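Alr1585 protein (Nostoc sp., PDB 5C2I) probably uses a haem cofactor to oxidise dyes and other substrates with hydrogen peroxide, as a tetrameric DyP-type peroxidase. Local coordinates at residues 239-251 / 456-468. The protein carries 1 engineered substitution. Numbering follows the deposited sequence.
Sequences VEDPNGNTKDSYG and FFAPSISFLKTLA
The ring of F457 is met at its edge, near its plane, by V239 CG2 and by the carboxylate of D241. V239 CG2 lies 3.4 Å from F457 CE1. The D241 carboxylate plane stands 80° from the ring. F457 CG lies opposite its own backbone N (chi1 -173°), which carries the ring along the strand pair 239-240 and 250-251; there CZ also meets the CA of G251. Farther along, the side chains of N243 and F463 lie side by side, amide and ring planes 33° apart, and N243 CB reaches F463 CD1 at 3.3 Å. The N243 amide nitrogen bonds to Q112 O.

D241 is gripped at OD2 by one residue. S460 N donates to D241 OD2 at 2.9 Å, on the anti side. S460 OG donates to the same D241 OD2 at 2.8 Å from the other face of the carboxylate. The second oxygen, OD1, accepts from N243 N and closes an Asx turn. With an alanine in its place, S460 N and OG would probably lose their shared acceptor and N243 N its Asx-turn partner.

S460 is the N-cap of helix 461-465, and its OG also takes a weak bond from F463 N. Two residues further on, S462 OG accepts from N245 N at 3.0 Å in a nearly straight bond. S462 OG and S249 OG both bond to D29 OD2 of helix 24-29. N245 ND2 makes weak bonds to T466 OG1 and S462 O.

The contact thus ties the loop between strands 239-240 and 250-261, in the C-terminal DyP-type peroxidase region, to the link from strand 448-458 to helix 461-465; strands 250-261 and 448-458 pair antiparallel in one sheet. The negative charges of D241 and D29 near the helix N-terminus would probably be favoured by its dipole.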
loop_
_atom_site.group_PDB
_atom_site.type_symbol
_atom_site.label_atom_id
_atom_site.label_comp_id
_atom_site.label_asym_id
_atom_site.label_seq_id
_atom_site.Cartn_x
_atom_site.Cartn_y
_atom_site.Cartn_z
ATOM N N VAL A 239 -27.806 -25.094 -22.250
ATOM C CA VAL A 239 -28.938 -25.898 -22.683
ATOM C C VAL A 239 -30.142 -24.984 -22.824
ATOM O O VAL A 239 -30.300 -23.972 -22.098
ATOM C CB VAL A 239 -29.384 -27.060 -21.777
ATOM C CG1 VAL A 239 -28.409 -28.238 -21.860
ATOM C CG2 VAL A 239 -29.569 -26.546 -20.384
ATOM N N GLU A 240 -31.012 -25.378 -23.712
ATOM C CA GLU A 240 -32.279 -24.667 -23.865
ATOM C C GLU A 240 -33.020 -24.668 -22.540
ATOM O O GLU A 240 -33.160 -25.706 -21.898
ATOM C CB GLU A 240 -33.167 -25.337 -24.894
ATOM C CG GLU A 240 -32.877 -24.935 -26.297
ATOM C CD GLU A 240 -33.845 -25.575 -27.285
ATOM O OE1 GLU A 240 -34.973 -25.951 -26.913
ATOM O OE2 GLU A 240 -33.433 -25.729 -28.436
ATOM N N ASP A 241 -33.509 -23.511 -22.127
ATOM C CA ASP A 241 -34.379 -23.482 -20.966
ATOM C C ASP A 241 -35.772 -23.965 -21.451
ATOM O O ASP A 241 -36.433 -23.275 -22.215
ATOM C CB ASP A 241 -34.456 -22.084 -20.394
ATOM C CG ASP A 241 -35.368 -21.988 -19.161
ATOM O OD1 ASP A 241 -36.102 -22.963 -18.847
ATOM O OD2 ASP A 241 -35.300 -20.928 -18.507
ATOM N N PRO A 242 -36.218 -25.158 -20.998
ATOM C CA PRO A 242 -37.536 -25.645 -21.475
ATOM C C PRO A 242 -38.694 -24.691 -21.167
ATOM O O PRO A 242 -39.726 -24.812 -21.789
ATOM C CB PRO A 242 -37.755 -26.964 -20.732
ATOM C CG PRO A 242 -36.818 -26.942 -19.589
ATOM C CD PRO A 242 -35.713 -25.945 -19.866
ATOM N N ASN A 243 -38.525 -23.730 -20.261
ATOM C CA ASN A 243 -39.612 -22.751 -19.925
ATOM C C ASN A 243 -39.228 -21.321 -20.269
ATOM O O ASN A 243 -39.848 -20.356 -19.771
ATOM C CB ASN A 243 -39.883 -22.834 -18.434
ATOM C CG ASN A 243 -40.189 -24.253 -18.003
ATOM O OD1 ASN A 243 -41.154 -24.874 -18.467
ATOM N ND2 ASN A 243 -39.330 -24.795 -17.146
ATOM N N GLY A 244 -38.212 -21.129 -21.114
ATOM C CA GLY A 244 -37.888 -19.777 -21.579
ATOM C C GLY A 244 -38.975 -19.237 -22.492
ATOM O O GLY A 244 -39.773 -20.000 -22.986
ATOM N N ASN A 245 -39.012 -17.926 -22.728
ATOM C CA ASN A 245 -40.041 -17.289 -23.560
ATOM C C ASN A 245 -39.522 -16.605 -24.838
ATOM O O ASN A 245 -40.236 -15.749 -25.418
ATOM C CB ASN A 245 -40.704 -16.237 -22.708
ATOM C CG ASN A 245 -41.476 -16.872 -21.593
ATOM O OD1 ASN A 245 -42.200 -17.873 -21.824
ATOM N ND2 ASN A 245 -41.376 -16.309 -20.399
ATOM N N THR A 246 -38.309 -16.940 -25.288
ATOM C CA THR A 246 -37.746 -16.323 -26.515
ATOM C C THR A 246 -37.357 -17.468 -27.390
ATOM O O THR A 246 -37.449 -18.648 -26.976
ATOM C CB THR A 246 -36.523 -15.392 -26.296
ATOM O OG1 THR A 246 -35.332 -16.152 -26.026
ATOM C CG2 THR A 246 -36.762 -14.399 -25.139
ATOM N N LYS A 247 -36.966 -17.144 -28.627
ATOM C CA LYS A 247 -36.543 -18.185 -29.556
ATOM C C LYS A 247 -35.162 -18.735 -29.122
ATOM O O LYS A 247 -34.750 -19.800 -29.560
ATOM C CB LYS A 247 -36.466 -17.662 -30.995
ATOM C CG LYS A 247 -37.762 -17.147 -31.594
ATOM C CD LYS A 247 -38.807 -18.220 -31.629
ATOM C CE LYS A 247 -39.988 -17.709 -32.441
ATOM N NZ LYS A 247 -41.264 -18.233 -31.902
ATOM N N ASP A 248 -34.468 -17.986 -28.272
ATOM C CA ASP A 248 -33.110 -18.275 -27.920
ATOM C C ASP A 248 -32.895 -18.142 -26.420
ATOM O O ASP A 248 -32.002 -17.448 -25.992
ATOM C CB ASP A 248 -32.218 -17.297 -28.725
ATOM C CG ASP A 248 -31.986 -17.752 -30.144
ATOM O OD1 ASP A 248 -31.994 -18.982 -30.394
ATOM O OD2 ASP A 248 -31.734 -16.901 -30.995
ATOM N N SER A 249 -33.707 -18.833 -25.634
ATOM C CA SER A 249 -33.623 -18.807 -24.158
ATOM C C SER A 249 -32.826 -19.975 -23.614
ATOM O O SER A 249 -33.258 -21.145 -23.726
ATOM C CB SER A 249 -35.031 -18.891 -23.568
ATOM O OG SER A 249 -35.771 -17.719 -23.877
ATOM N N TYR A 250 -31.666 -19.671 -23.025
ATOM C CA TYR A 250 -30.740 -20.703 -22.577
ATOM C C TYR A 250 -30.369 -20.525 -21.134
ATOM O O TYR A 250 -30.481 -19.406 -20.578
ATOM C CB TYR A 250 -29.455 -20.689 -23.430
ATOM C CG TYR A 250 -29.677 -21.250 -24.797
ATOM C CD1 TYR A 250 -30.261 -20.491 -25.798
ATOM C CD2 TYR A 250 -29.356 -22.581 -25.080
ATOM C CE1 TYR A 250 -30.520 -21.022 -27.055
ATOM C CE2 TYR A 250 -29.628 -23.110 -26.333
ATOM C CZ TYR A 250 -30.200 -22.337 -27.310
ATOM O OH TYR A 250 -30.467 -22.879 -28.553
ATOM N N GLY A 251 -29.909 -21.637 -20.556
ATOM C CA GLY A 251 -29.398 -21.687 -19.207
ATOM C C GLY A 251 -28.203 -22.646 -19.143
ATOM O O GLY A 251 -27.679 -23.084 -20.188
ATOM N N PHE A 456 -27.730 -26.963 -9.315
ATOM C CA PHE A 456 -28.756 -25.999 -9.724
ATOM C C PHE A 456 -28.821 -25.828 -11.224
ATOM O O PHE A 456 -27.903 -26.230 -11.954
ATOM C CB PHE A 456 -28.465 -24.610 -9.151
ATOM C CG PHE A 456 -28.328 -24.557 -7.639
ATOM C CD1 PHE A 456 -27.097 -24.788 -7.033
ATOM C CD2 PHE A 456 -29.378 -24.199 -6.849
ATOM C CE1 PHE A 456 -26.972 -24.733 -5.664
ATOM C CE2 PHE A 456 -29.254 -24.097 -5.473
ATOM C CZ PHE A 456 -28.047 -24.404 -4.871
ATOM N N PHE A 457 -29.891 -25.170 -11.681
ATOM C CA PHE A 457 -29.997 -24.678 -13.057
ATOM C C PHE A 457 -30.099 -23.163 -12.980
ATOM O O PHE A 457 -30.798 -22.629 -12.107
ATOM C CB PHE A 457 -31.225 -25.258 -13.712
ATOM C CG PHE A 457 -31.340 -24.945 -15.174
ATOM C CD1 PHE A 457 -30.429 -25.455 -16.080
ATOM C CD2 PHE A 457 -32.349 -24.157 -15.633
ATOM C CE1 PHE A 457 -30.519 -25.163 -17.428
ATOM C CE2 PHE A 457 -32.504 -23.896 -17.003
ATOM C CZ PHE A 457 -31.549 -24.369 -17.899
ATOM N N ALA A 458 -29.336 -22.478 -13.832
ATOM C CA ALA A 458 -29.463 -21.042 -14.060
ATOM C C ALA A 458 -30.502 -20.847 -15.152
ATOM O O ALA A 458 -30.196 -21.062 -16.320
ATOM C CB ALA A 458 -28.132 -20.457 -14.500
ATOM N N PRO A 459 -31.748 -20.451 -14.797
ATOM C CA PRO A 459 -32.750 -20.325 -15.841
ATOM C C PRO A 459 -32.549 -19.097 -16.720
ATOM O O PRO A 459 -31.809 -18.195 -16.361
ATOM C CB PRO A 459 -34.077 -20.225 -15.056
ATOM C CG PRO A 459 -33.744 -20.587 -13.656
ATOM C CD PRO A 459 -32.309 -20.213 -13.466
ATOM N N SER A 460 -33.215 -19.077 -17.866
ATOM C CA SER A 460 -33.255 -17.898 -18.714
ATOM C C SER A 460 -33.942 -16.792 -17.939
ATOM O O SER A 460 -34.758 -17.057 -17.024
ATOM C CB SER A 460 -34.031 -18.206 -20.009
ATOM O OG SER A 460 -35.410 -18.462 -19.757
ATOM N N ILE A 461 -33.584 -15.562 -18.264
ATOM C CA ILE A 461 -34.112 -14.399 -17.591
ATOM C C ILE A 461 -35.629 -14.233 -17.843
ATOM O O ILE A 461 -36.375 -13.946 -16.897
ATOM C CB ILE A 461 -33.313 -13.133 -17.967
ATOM C CG1 ILE A 461 -31.883 -13.289 -17.393
ATOM C CG2 ILE A 461 -34.020 -11.888 -17.446
ATOM C CD1 ILE A 461 -30.879 -12.271 -17.894
ATOM N N SER A 462 -36.070 -14.484 -19.068
ATOM C CA SER A 462 -37.497 -14.378 -19.421
ATOM C C SER A 462 -38.345 -15.328 -18.595
ATOM O O SER A 462 -39.439 -14.952 -18.140
ATOM C CB SER A 462 -37.740 -14.585 -20.936
ATOM O OG SER A 462 -37.296 -15.875 -21.374
ATOM N N PHE A 463 -37.865 -16.537 -18.353
ATOM C CA PHE A 463 -38.579 -17.455 -17.484
ATOM C C PHE A 463 -38.831 -16.821 -16.116
ATOM O O PHE A 463 -39.985 -16.829 -15.605
ATOM C CB PHE A 463 -37.847 -18.762 -17.319
ATOM C CG PHE A 463 -38.345 -19.611 -16.194
ATOM C CD1 PHE A 463 -39.535 -20.322 -16.301
ATOM C CD2 PHE A 463 -37.603 -19.780 -15.044
ATOM C CE1 PHE A 463 -40.005 -21.134 -15.285
ATOM C CE2 PHE A 463 -38.057 -20.620 -13.998
ATOM C CZ PHE A 463 -39.266 -21.286 -14.107
ATOM N N LEU A 464 -37.785 -16.251 -15.539
ATOM C CA LEU A 464 -37.872 -15.675 -14.221
ATOM C C LEU A 464 -38.751 -14.424 -14.176
ATOM O O LEU A 464 -39.487 -14.202 -13.199
ATOM C CB LEU A 464 -36.462 -15.394 -13.690
ATOM C CG LEU A 464 -35.538 -16.611 -13.542
ATOM C CD1 LEU A 464 -34.128 -16.200 -13.244
ATOM C CD2 LEU A 464 -36.088 -17.533 -12.452
ATOM N N LYS A 465 -38.671 -13.602 -15.209
ATOM C CA LYS A 465 -39.448 -12.382 -15.251
ATOM C C LYS A 465 -40.958 -12.587 -15.422
ATOM O O LYS A 465 -41.699 -11.650 -15.186
ATOM C CB LYS A 465 -38.980 -11.498 -16.402
ATOM C CG LYS A 465 -37.636 -10.822 -16.206
ATOM C CD LYS A 465 -37.461 -9.782 -17.310
ATOM C CE LYS A 465 -36.147 -9.060 -17.184
ATOM N NZ LYS A 465 -36.080 -7.991 -18.221
ATOM N N THR A 466 -41.386 -13.762 -15.885
ATOM C CA THR A 466 -42.804 -14.007 -16.162
ATOM C C THR A 466 -43.361 -15.130 -15.282
ATOM O O THR A 466 -44.399 -15.703 -15.566
ATOM C CB THR A 466 -43.023 -14.350 -17.649
ATOM O OG1 THR A 466 -42.266 -15.505 -17.999
ATOM C CG2 THR A 466 -42.599 -13.197 -18.537
ATOM N N LEU A 467 -42.651 -15.433 -14.218
ATOM C CA LEU A 467 -43.053 -16.488 -13.313
ATOM C C LEU A 467 -44.368 -16.152 -12.560
ATOM O O LEU A 467 -45.180 -17.048 -12.337
ATOM C CB LEU A 467 -41.886 -16.729 -12.369
ATOM C CG LEU A 467 -41.738 -18.023 -11.619
ATOM C CD1 LEU A 467 -41.834 -19.252 -12.480
ATOM C CD2 LEU A 467 -40.392 -17.946 -10.917
ATOM N N ALA A 468 -44.593 -14.879 -12.246
ATOM C CA ALA A 468 -45.832 -14.354 -11.679
ATOM C C ALA A 468 -46.545 -13.505 -12.736
ATOM O O ALA A 468 -45.923 -13.064 -13.724
ATOM C CB ALA A 468 -45.533 -13.508 -10.460
ATOM O OXT ALA A 468 -47.710 -13.237 -12.598
HETATM O O HOH W 1 -29.579 -18.204 -18.238
#